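Local coordinates for WGR domain-containing protein (Bacteroides fragilis, PDB 2RA8) that is of unknown function but joins a WGR domain to a leucine-rich-repeat domain, a make-up consistent with a binding role, at residues 42-45 with 46-50; 66-70 with 71-75; 19-23 with 24-28; 312-316 with 317-321. All blocks are in the same frame, centred on the assembly; numbering follows the deposited sequence.

Interaction 1: residues 42-45 with 46-50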
loop_
_atom_site.group_PDB
_atom_site.type_symbol
_atom_site.label_atom_id
_atom_site.label_comp_id
_atom_site.label_asym_id
_atom_site.label_seq_id
_atom_site.Cartn_x
_atom_site.Cartn_y
_atom_site.Cartn_z
ATOM N N ASN A 42 -12.829 4.396 -27.075
ATOM C CA ASN A 42 -13.157 5.193 -28.251
ATOM C C ASN A 42 -13.010 6.662 -27.990
ATOM O O ASN A 42 -13.273 7.141 -26.888
ATOM C CB ASN A 42 -14.582 4.897 -28.716
ATOM C CG ASN A 42 -14.892 5.519 -30.062
ATOM O OD1 ASN A 42 -14.141 5.353 -31.020
ATOM N ND2 ASN A 42 -16.006 6.232 -30.144
ATOM N N PHE A 43 -12.584 7.386 -29.018
ATOM C CA PHE A 43 -12.380 8.823 -28.920
ATOM C C PHE A 43 -13.130 9.559 -30.005
ATOM O O PHE A 43 -13.500 8.979 -31.030
ATOM C CB PHE A 43 -10.881 9.139 -29.004
ATOM C CG PHE A 43 -10.118 8.721 -27.788
ATOM C CD1 PHE A 43 -9.860 9.631 -26.771
ATOM C CD2 PHE A 43 -9.727 7.401 -27.623
ATOM C CE1 PHE A 43 -9.227 9.232 -25.609
ATOM C CE2 PHE A 43 -9.094 6.997 -26.463
ATOM C CZ PHE A 43 -8.846 7.918 -25.453
ATOM N N SER A 44 -13.351 10.847 -29.766
ATOM C CA SER A 44 -14.068 11.717 -30.686
ATOM C C SER A 44 -13.437 11.842 -32.048
ATOM O O SER A 44 -14.120 12.172 -33.016
ATOM C CB SER A 44 -14.209 13.113 -30.075
ATOM O OG SER A 44 -12.940 13.674 -29.788
ATOM N N SER A 45 -12.136 11.579 -32.142
ATOM C CA SER A 45 -11.439 11.688 -33.423
ATOM C C SER A 45 -10.114 10.971 -33.399
ATOM O O SER A 45 -9.623 10.597 -32.338
ATOM C CB SER A 45 -11.183 13.155 -33.741
ATOM O OG SER A 45 -10.282 13.703 -32.792
ATOM N N ALA A 46 -9.514 10.786 -34.569
ATOM C CA ALA A 46 -8.223 10.111 -34.649
ATOM C C ALA A 46 -7.168 10.920 -33.925
ATOM O O ALA A 46 -6.220 10.369 -33.359
ATOM C CB ALA A 46 -7.826 9.914 -36.115
ATOM N N GLY A 47 -7.346 12.237 -33.932
ATOM C CA GLY A 47 -6.406 13.132 -33.280
ATOM C C GLY A 47 -6.393 12.958 -31.779
ATOM O O GLY A 47 -5.332 12.881 -31.157
ATOM N N GLU A 48 -7.581 12.896 -31.192
ATOM C CA GLU A 48 -7.698 12.716 -29.756
ATOM C C GLU A 48 -7.200 11.347 -29.348
ATOM O O GLU A 48 -6.619 11.186 -28.283
ATOM C CB GLU A 48 -9.158 12.883 -29.326
ATOM C CG GLU A 48 -9.706 14.293 -29.514
ATOM C CD GLU A 48 -8.913 15.331 -28.739
ATOM O OE1 GLU A 48 -8.477 15.020 -27.610
ATOM O OE2 GLU A 48 -8.735 16.458 -29.250
ATOM N N ALA A 49 -7.429 10.357 -30.202
ATOM C CA ALA A 49 -6.999 8.997 -29.919
ATOM C C ALA A 49 -5.479 8.937 -29.856
ATOM O O ALA A 49 -4.899 8.403 -28.902
ATOM C CB ALA A 49 -7.533 8.059 -30.998
ATOM N N GLU A 50 -4.824 9.508 -30.862
ATOM C CA GLU A 50 -3.361 9.515 -30.907
ATOM C C GLU A 50 -2.775 10.290 -29.749
ATOM O O GLU A 50 -1.751 9.906 -29.181
ATOM C CB GLU A 50 -2.886 10.122 -32.224
ATOM C CG GLU A 50 -3.261 9.292 -33.439
ATOM C CD GLU A 50 -2.389 8.061 -33.595
ATOM O OE1 GLU A 50 -1.779 7.623 -32.594
ATOM O OE2 GLU A 50 -2.322 7.527 -34.725
#

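Interaction 2: residues 66-70 with 71-75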
loop_
_atom_site.group_PDB
_atom_site.type_symbol
_atom_site.label_atom_id
_atom_site.label_comp_id
_atom_site.label_asym_id
_atom_site.label_seq_id
_atom_site.Cartn_x
_atom_site.Cartn_y
_atom_site.Cartn_z
ATOM N N VAL A 66 9.894 -0.890 -20.833
ATOM C CA VAL A 66 10.845 -0.783 -21.937
ATOM C C VAL A 66 10.253 -1.304 -23.209
ATOM O O VAL A 66 9.808 -2.457 -23.264
ATOM C CB VAL A 66 12.132 -1.581 -21.646
ATOM C CG1 VAL A 66 13.128 -1.403 -22.795
ATOM C CG2 VAL A 66 12.740 -1.112 -20.330
ATOM N N GLU A 67 10.253 -0.471 -24.251
ATOM C CA GLU A 67 9.696 -0.886 -25.538
ATOM C C GLU A 67 10.460 -2.082 -26.046
ATOM O O GLU A 67 11.701 -2.067 -26.097
ATOM C CB GLU A 67 9.764 0.255 -26.557
ATOM C CG GLU A 67 8.736 0.096 -27.664
ATOM C CD GLU A 67 8.543 1.342 -28.498
ATOM O OE1 GLU A 67 8.799 2.459 -27.990
ATOM O OE2 GLU A 67 8.109 1.199 -29.665
ATOM N N THR A 68 9.714 -3.117 -26.434
ATOM C CA THR A 68 10.272 -4.388 -26.891
ATOM C C THR A 68 9.578 -4.904 -28.140
ATOM O O THR A 68 8.362 -4.776 -28.275
ATOM C CB THR A 68 10.097 -5.464 -25.778
ATOM O OG1 THR A 68 10.564 -4.945 -24.527
ATOM C CG2 THR A 68 10.867 -6.720 -26.103
ATOM N N LEU A 69 10.343 -5.492 -29.057
ATOM C CA LEU A 69 9.762 -6.061 -30.272
ATOM C C LEU A 69 8.697 -7.050 -29.882
ATOM O O LEU A 69 8.899 -7.862 -28.974
ATOM C CB LEU A 69 10.823 -6.798 -31.095
ATOM C CG LEU A 69 11.809 -5.933 -31.882
ATOM C CD1 LEU A 69 12.931 -6.819 -32.456
ATOM C CD2 LEU A 69 11.063 -5.227 -32.997
ATOM N N GLU A 70 7.562 -7.008 -30.575
ATOM C CA GLU A 70 6.461 -7.917 -30.264
ATOM C C GLU A 70 6.842 -9.389 -30.290
ATOM O O GLU A 70 6.467 -10.144 -29.392
ATOM C CB GLU A 70 5.297 -7.692 -31.224
ATOM C CG GLU A 70 3.962 -8.110 -30.642
ATOM C CD GLU A 70 2.831 -7.980 -31.633
ATOM O OE1 GLU A 70 2.900 -7.087 -32.506
ATOM O OE2 GLU A 70 1.865 -8.762 -31.526
ATOM N N GLU A 71 7.595 -9.814 -31.301
ATOM C CA GLU A 71 7.979 -11.221 -31.385
ATOM C C GLU A 71 8.817 -11.644 -30.206
ATOM O O GLU A 71 8.760 -12.794 -29.775
ATOM C CB GLU A 71 8.732 -11.505 -32.695
ATOM C CG GLU A 71 10.127 -10.919 -32.770
ATOM C CD GLU A 71 10.645 -10.884 -34.198
ATOM O OE1 GLU A 71 10.244 -9.975 -34.959
ATOM O OE2 GLU A 71 11.437 -11.775 -34.564
ATOM N N VAL A 72 9.605 -10.721 -29.669
ATOM C CA VAL A 72 10.435 -11.026 -28.515
ATOM C C VAL A 72 9.584 -11.122 -27.265
ATOM O O VAL A 72 9.624 -12.131 -26.563
ATOM C CB VAL A 72 11.530 -9.958 -28.329
ATOM C CG1 VAL A 72 12.218 -10.127 -26.986
ATOM C CG2 VAL A 72 12.541 -10.074 -29.457
ATOM N N ALA A 73 8.801 -10.080 -26.987
ATOM C CA ALA A 73 7.941 -10.071 -25.803
ATOM C C ALA A 73 7.014 -11.259 -25.771
ATOM O O ALA A 73 6.765 -11.834 -24.709
ATOM C CB ALA A 73 7.129 -8.776 -25.746
ATOM N N LYS A 74 6.482 -11.628 -26.933
ATOM C CA LYS A 74 5.572 -12.766 -27.034
ATOM C C LYS A 74 6.188 -14.035 -26.524
ATOM O O LYS A 74 5.505 -14.867 -25.941
ATOM C CB LYS A 74 5.150 -13.009 -28.487
ATOM C CG LYS A 74 3.992 -12.165 -28.977
ATOM C CD LYS A 74 3.636 -12.555 -30.406
ATOM C CE LYS A 74 2.473 -11.735 -30.950
ATOM N NZ LYS A 74 2.248 -12.002 -32.403
ATOM N N GLU A 75 7.485 -14.209 -26.749
ATOM C CA GLU A 75 8.147 -15.421 -26.300
ATOM C C GLU A 75 8.789 -15.328 -24.935
ATOM O O GLU A 75 9.305 -16.316 -24.429
ATOM C CB GLU A 75 9.195 -15.852 -27.329
ATOM C CG GLU A 75 8.608 -16.152 -28.696
ATOM C CD GLU A 75 7.496 -17.180 -28.634
ATOM O OE1 GLU A 75 7.729 -18.277 -28.088
ATOM O OE2 GLU A 75 6.388 -16.891 -29.132
#

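Interaction 3: residues 19-23 with 24-28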
loop_
_atom_site.group_PDB
_atom_site.type_symbol
_atom_site.label_atom_id
_atom_site.label_comp_id
_atom_site.label_asym_id
_atom_site.label_seq_id
_atom_site.Cartn_x
_atom_site.Cartn_y
_atom_site.Cartn_z
ATOM N N ASP A 19 -2.174 0.150 -29.360
ATOM C CA ASP A 19 -2.368 0.285 -30.798
ATOM C C ASP A 19 -3.517 1.209 -31.041
ATOM O O ASP A 19 -4.520 1.145 -30.325
ATOM C CB ASP A 19 -2.671 -1.092 -31.409
ATOM C CG ASP A 19 -2.585 -1.099 -32.931
ATOM O OD1 ASP A 19 -1.846 -0.273 -33.506
ATOM O OD2 ASP A 19 -3.251 -1.954 -33.552
ATOM N N VAL A 20 -3.381 2.099 -32.022
ATOM C CA VAL A 20 -4.470 3.009 -32.341
ATOM C C VAL A 20 -5.031 2.659 -33.688
ATOM O O VAL A 20 -4.309 2.643 -34.686
ATOM C CB VAL A 20 -4.028 4.495 -32.379
ATOM C CG1 VAL A 20 -5.214 5.371 -32.801
ATOM C CG2 VAL A 20 -3.526 4.940 -31.015
ATOM N N ARG A 21 -6.322 2.352 -33.725
ATOM C CA ARG A 21 -6.988 2.028 -34.978
ATOM C C ARG A 21 -8.210 2.896 -35.106
ATOM O O ARG A 21 -9.209 2.692 -34.413
ATOM C CB ARG A 21 -7.367 0.546 -35.027
ATOM C CG ARG A 21 -6.175 -0.364 -35.277
ATOM C CD ARG A 21 -6.590 -1.817 -35.400
ATOM N NE ARG A 21 -5.439 -2.681 -35.651
ATOM C CZ ARG A 21 -5.513 -3.993 -35.852
ATOM N NH1 ARG A 21 -6.689 -4.607 -35.835
ATOM N NH2 ARG A 21 -4.407 -4.693 -36.074
ATOM N N GLY A 22 -8.117 3.894 -35.980
ATOM C CA GLY A 22 -9.219 4.808 -36.178
ATOM C C GLY A 22 -9.305 5.743 -34.991
ATOM O O GLY A 22 -8.361 6.476 -34.701
ATOM N N THR A 23 -10.442 5.712 -34.304
ATOM C CA THR A 23 -10.664 6.550 -33.133
ATOM C C THR A 23 -10.551 5.715 -31.871
ATOM O O THR A 23 -10.769 6.205 -30.764
ATOM C CB THR A 23 -12.068 7.190 -33.176
ATOM O OG1 THR A 23 -13.039 6.170 -33.450
ATOM C CG2 THR A 23 -12.141 8.265 -34.256
ATOM N N ASP A 24 -10.217 4.441 -32.038
ATOM C CA ASP A 24 -10.076 3.534 -30.906
ATOM C C ASP A 24 -8.641 3.293 -30.498
ATOM O O ASP A 24 -7.762 3.103 -31.345
ATOM C CB ASP A 24 -10.717 2.174 -31.221
ATOM C CG ASP A 24 -12.237 2.250 -31.334
ATOM O OD1 ASP A 24 -12.861 2.929 -30.493
ATOM O OD2 ASP A 24 -12.803 1.625 -32.252
ATOM N N VAL A 25 -8.403 3.311 -29.189
ATOM C CA VAL A 25 -7.086 3.034 -28.634
ATOM C C VAL A 25 -7.244 1.660 -28.013
ATOM O O VAL A 25 -8.114 1.450 -27.156
ATOM C CB VAL A 25 -6.684 4.052 -27.539
ATOM C CG1 VAL A 25 -5.375 3.620 -26.891
ATOM C CG2 VAL A 25 -6.526 5.450 -28.143
ATOM N N ILE A 26 -6.421 0.715 -28.456
ATOM C CA ILE A 26 -6.486 -0.654 -27.963
ATOM C C ILE A 26 -5.287 -1.039 -27.120
ATOM O O ILE A 26 -4.151 -1.080 -27.606
ATOM C CB ILE A 26 -6.612 -1.640 -29.140
ATOM C CG1 ILE A 26 -7.778 -1.214 -30.041
ATOM C CG2 ILE A 26 -6.825 -3.054 -28.617
ATOM C CD1 ILE A 26 -7.852 -1.964 -31.348
ATOM N N VAL A 27 -5.551 -1.332 -25.849
ATOM C CA VAL A 27 -4.522 -1.722 -24.892
ATOM C C VAL A 27 -4.664 -3.188 -24.551
ATOM O O VAL A 27 -5.780 -3.704 -24.385
ATOM C CB VAL A 27 -4.640 -0.884 -23.583
ATOM C CG1 VAL A 27 -3.869 -1.543 -22.460
ATOM C CG2 VAL A 27 -4.112 0.527 -23.813
ATOM N N ASN A 28 -3.523 -3.861 -24.449
ATOM C CA ASN A 28 -3.458 -5.277 -24.110
ATOM C C ASN A 28 -2.392 -5.394 -23.041
ATOM O O ASN A 28 -1.243 -4.992 -23.259
ATOM C CB ASN A 28 -3.063 -6.086 -25.352
ATOM C CG ASN A 28 -2.989 -7.581 -25.088
ATOM O OD1 ASN A 28 -2.255 -8.305 -25.764
ATOM N ND2 ASN A 28 -3.761 -8.055 -24.118
#

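Interaction 4: residues 312-316 with 317-321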
loop_
_atom_site.group_PDB
_atom_site.type_symbol
_atom_site.label_atom_id
_atom_site.label_comp_id
_atom_site.label_asym_id
_atom_site.label_seq_id
_atom_site.Cartn_x
_atom_site.Cartn_y
_atom_site.Cartn_z
ATOM N N ILE A 312 17.600 13.670 -6.798
ATOM C CA ILE A 312 17.800 13.758 -5.364
ATOM C C ILE A 312 16.501 13.284 -4.776
ATOM O O ILE A 312 15.475 13.956 -4.900
ATOM C CB ILE A 312 18.088 15.195 -4.901
ATOM C CG1 ILE A 312 19.367 15.719 -5.573
ATOM C CG2 ILE A 312 18.248 15.220 -3.386
ATOM C CD1 ILE A 312 19.767 17.133 -5.124
ATOM N N ASN A 313 16.532 12.103 -4.167
ATOM C CA ASN A 313 15.348 11.508 -3.568
ATOM C C ASN A 313 15.169 11.919 -2.130
ATOM O O ASN A 313 15.986 11.591 -1.273
ATOM C CB ASN A 313 15.417 9.975 -3.665
ATOM C CG ASN A 313 14.143 9.301 -3.189
ATOM O OD1 ASN A 313 13.053 9.860 -3.307
ATOM N ND2 ASN A 313 14.271 8.085 -2.664
HETATM N N MSE A 314 14.088 12.647 -1.864
HETATM C CA MSE A 314 13.769 13.105 -0.515
HETATM C C MSE A 314 12.365 12.674 -0.160
HETATM O O MSE A 314 11.685 13.305 0.650
HETATM C CB MSE A 314 13.888 14.629 -0.434
HETATM C CG MSE A 314 15.303 15.144 -0.719
HETATM SE SE MSE A 314 15.493 17.083 -0.628
HETATM C CE MSE A 314 15.214 17.518 -2.484
ATOM N N LYS A 315 11.928 11.581 -0.781
ATOM C CA LYS A 315 10.598 11.030 -0.550
ATOM C C LYS A 315 10.473 10.661 0.904
ATOM O O LYS A 315 11.253 9.869 1.418
ATOM C CB LYS A 315 10.393 9.819 -1.455
ATOM C CG LYS A 315 8.973 9.293 -1.532
ATOM C CD LYS A 315 8.824 8.412 -2.767
ATOM C CE LYS A 315 7.682 7.420 -2.626
ATOM N NZ LYS A 315 6.396 8.092 -2.313
ATOM N N TYR A 316 9.465 11.237 1.558
ATOM C CA TYR A 316 9.196 11.088 2.995
ATOM C C TYR A 316 10.188 11.992 3.681
ATOM O O TYR A 316 11.383 11.685 3.778
ATOM C CB TYR A 316 9.351 9.647 3.518
ATOM C CG TYR A 316 8.970 9.526 4.991
ATOM C CD1 TYR A 316 9.894 9.827 5.996
ATOM C CD2 TYR A 316 7.661 9.222 5.377
ATOM C CE1 TYR A 316 9.526 9.840 7.341
ATOM C CE2 TYR A 316 7.283 9.235 6.731
ATOM C CZ TYR A 316 8.224 9.548 7.699
ATOM O OH TYR A 316 7.876 9.591 9.033
ATOM N N ASN A 317 9.688 13.129 4.154
ATOM C CA ASN A 317 10.529 14.132 4.795
ATOM C C ASN A 317 9.734 15.010 5.733
ATOM O O ASN A 317 8.546 14.788 5.966
ATOM C CB ASN A 317 11.159 15.015 3.715
ATOM C CG ASN A 317 10.113 15.759 2.896
ATOM O OD1 ASN A 317 9.384 16.603 3.420
ATOM N ND2 ASN A 317 10.029 15.444 1.607
ATOM N N TYR A 318 10.394 16.028 6.272
ATOM C CA TYR A 318 9.753 16.966 7.181
ATOM C C TYR A 318 10.078 18.378 6.741
ATOM O O TYR A 318 10.375 19.240 7.562
ATOM C CB TYR A 318 10.231 16.731 8.626
ATOM C CG TYR A 318 9.514 15.620 9.367
ATOM C CD1 TYR A 318 8.353 15.879 10.100
ATOM C CD2 TYR A 318 9.998 14.312 9.345
ATOM C CE1 TYR A 318 7.693 14.857 10.796
ATOM C CE2 TYR A 318 9.346 13.287 10.037
ATOM C CZ TYR A 318 8.200 13.568 10.757
ATOM O OH TYR A 318 7.572 12.560 11.445
ATOM N N LEU A 319 10.035 18.606 5.430
ATOM C CA LEU A 319 10.302 19.921 4.862
ATOM C C LEU A 319 9.041 20.758 4.908
ATOM O O LEU A 319 7.930 20.224 4.887
ATOM C CB LEU A 319 10.742 19.801 3.402
ATOM C CG LEU A 319 12.013 19.005 3.084
ATOM C CD1 LEU A 319 12.257 19.046 1.586
ATOM C CD2 LEU A 319 13.204 19.588 3.839
ATOM N N SER A 320 9.202 22.076 4.970
ATOM C CA SER A 320 8.056 22.982 4.993
ATOM C C SER A 320 7.683 23.244 3.555
ATOM O O SER A 320 8.506 23.039 2.656
ATOM C CB SER A 320 8.433 24.301 5.680
ATOM O OG SER A 320 9.429 24.995 4.949
ATOM N N ASP A 321 6.454 23.686 3.300
ATOM C CA ASP A 321 6.087 23.947 1.917
ATOM C C ASP A 321 6.923 25.044 1.312
ATOM O O ASP A 321 7.223 25.014 0.120
ATOM C CB ASP A 321 4.595 24.289 1.768
ATOM C CG ASP A 321 4.044 25.068 2.940
ATOM O OD1 ASP A 321 4.768 25.918 3.502
ATOM O OD2 ASP A 321 2.864 24.836 3.286
#

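Interaction 1: residues 42-45 with 46-50
Phe43 lays its ring against the first turn of the helix that begins at Ala46. Its CG sits 3.8 Å from Ala49 CA, and that CA-H points over one face of the ring, a CH-pi contact with the carbon 4.2 Å from the ring centroid. A chi1 of -71°, with CG beside the backbone N, swings the ring over this carbon, while the backbone course brings Phe43 CB to 4.0 Å from Ala49 CB. Ser44 comes next, with OG resting 3.3 Å from Glu48 CG. Ser45 is the N-cap. Rotation about chi1 to 65° places its OG between the backbone N and the carbonyl carbon, where it turns back over the helix start and accepts a nearly straight bond from Glu48 N at 3.2 Å (165°). The same OG packs against Glu48 CG at 3.4 Å, so that methylene touches both serine hydroxyl oxygens before the carboxylate turns away. Ser45 O then starts the regular helical pattern by accepting from Ala49 N at 3.1 Å. One residue thus satisfies two amides of the opening turn, by side chain and by carbonyl. In the fold, this is where strand 37-42 leaves the WGR sheet and turns into helix 46-62: Phe43 and Ala49 both rest on Val25 of strand 24-31, and Ala49 also meets Val20 of strand 13-21.

Interaction 2: residues 66-70 with 71-75
Leu69 O receives two amides of the short helix 70-75, whose N-cap is Leu69. Ala73 N donates at 3.0 Å in an almost straight bond (173°), whereas the bond from Val72 N is weak, bent to 125° at the hydrogen. Lys74 N continues the pattern by donating to Glu70 O at 2.9 Å. Since the capping residue is a leucine, its contribution is made by the carbonyl and by packing: Leu69 CB meets Val72 CG2 at 4.0 Å. The other Val72 branch, CG1, takes the methyl of Thr68, CG2, at 3.8 Å, the side chains crossing at about a right angle. Thr68 divides its branches between tasks: a chi1 of -49° sets CG2 anti to the backbone N and facing the helix, while OG1 reaches back to donate to Val66 O. One turn apart, Glu70 and Lys74 pair in an i to i+4 salt bridge, with Glu70 OE2 3.4 Å from Lys74 NZ. The two extended side chains cross at a slant, and OE2 lies nearer to Lys74 CE, at 3.1 Å. This surface turn follows edge strand 66-67, beside strand 3-8; Thr68 packs on Val6 of that strand, and Glu70 and Ala73 on Val4.

Interaction 3: residues 19-23 with 24-28
A tight antiparallel beta hairpin of the WGR domain turns here, its strands 13-21 and 24-31 joined by a type II' turn from Arg21 to Asp24. Arg21 and Asp24 bond both ways: Arg21 N gives to Asp24 O at 2.9 Å, and Asp24 N returns to Arg21 O at 3.1 Å, the latter donor standing well above the carbonyl plane. Gly22 supplies the positive phi, 74°, that the first corner of such a turn calls for. Farther from the turn Asp19 and Ile26 form a second hydrogen-bonded pair, in which the bond from Ile26 N to Asp19 O is short, 2.7 Å, and nearly straight (173°). Between them lies the non-hydrogen-bonded pair Val20 and Val25, whose CG2 methyls meet at 4.2 Å on the face that helix 46-62 covers. Val20 CA also brings its hydrogen to Asp24 O, at 3.4 Å. The side chains of Asp19, Arg21, Asp24 and Ile26 occupy the other face, where Asp19 CG, anti to the backbone N (chi1 -167°), puts OD2 3.1 Å from Arg21 NE in a salt bridge along one strand. Thr23 OG1 is hydrogen-bonded to Asn42 OD1, linking the turn to the end of the next strand. The two faces therefore differ in chemistry: valines meet the helix, while the other face mixes the ion pair with Ile26, and the pairing there probably lessens the cost of burying Asp19.

Interaction 4: residues 312-316 with 317-321
Polar bonds dominate where Asn317 spans the bend after strand 311-313. Its ND2 donates to Met314 O at 2.9 Å, nearly straight at 173°, with the acceptor in the plane of the amide. A chi1 of 61° sets CG between the backbone N and carbonyl carbon, which lets ND2 reach Met314 O while OD1 accepts from Leu319 N at 2.9 Å, an Asx turn. One amide thus bridges backbone on both sides of itself, and its flat group is held at both ends; Val337 O and Ser340 OG add further bonds to ND2 and OD1, which meets the needs of a buried polar group. A second Asx turn lies just upstream, where Asn313 OD1 accepts from Lys315 N at 3.3 Å, the donor standing well above the carbonyl plane.

Apolar contacts are looser. The selenium of Met314, present as selenomethionine, comes 4.4 Å from Leu319 CD1. Met314 also packs on Leu299 of helix 293-300, and Leu319 on that helix and on helix 321-330. Tyr316 and Tyr318 run side by side in the same direction, Tyr316 CE1 being 4.4 Å from Tyr318 CE2. Their hydroxyls both engage the backbone of Ile352, at its O from Tyr316 and at its N from Tyr318.

Ser320 caps helix 321-330 by accepting from Met323 N. Ile312, Met314, Asn317 and Leu319 fall at the L, L, N and L positions of the LxLxxNxL part of the leucine-rich-repeat consensus, and the bonding of Asn317 to loop backbone is consistent with the asparagine of that repeat.

From the N terminus, interaction 3 comes first and closes the hairpin between strands 13-21 and 24-31. Interaction 1 follows at the end of strand 37-42, where the chain enters helix 46-62; it touches interaction 3 directly, Phe43 N lying 2.8 Å from Thr23 O, so hairpin turn and helix start share one corner of the WGR sheet. Interaction 2 comes after that helix, at the sheet's other edge, its centre about 18 Å from that of interaction 3. Interaction 4 stands apart in the parallel-stranded repeat domain, with centres about 38 to 39 Å from the others. All four lie in series; none nests within or crosses another.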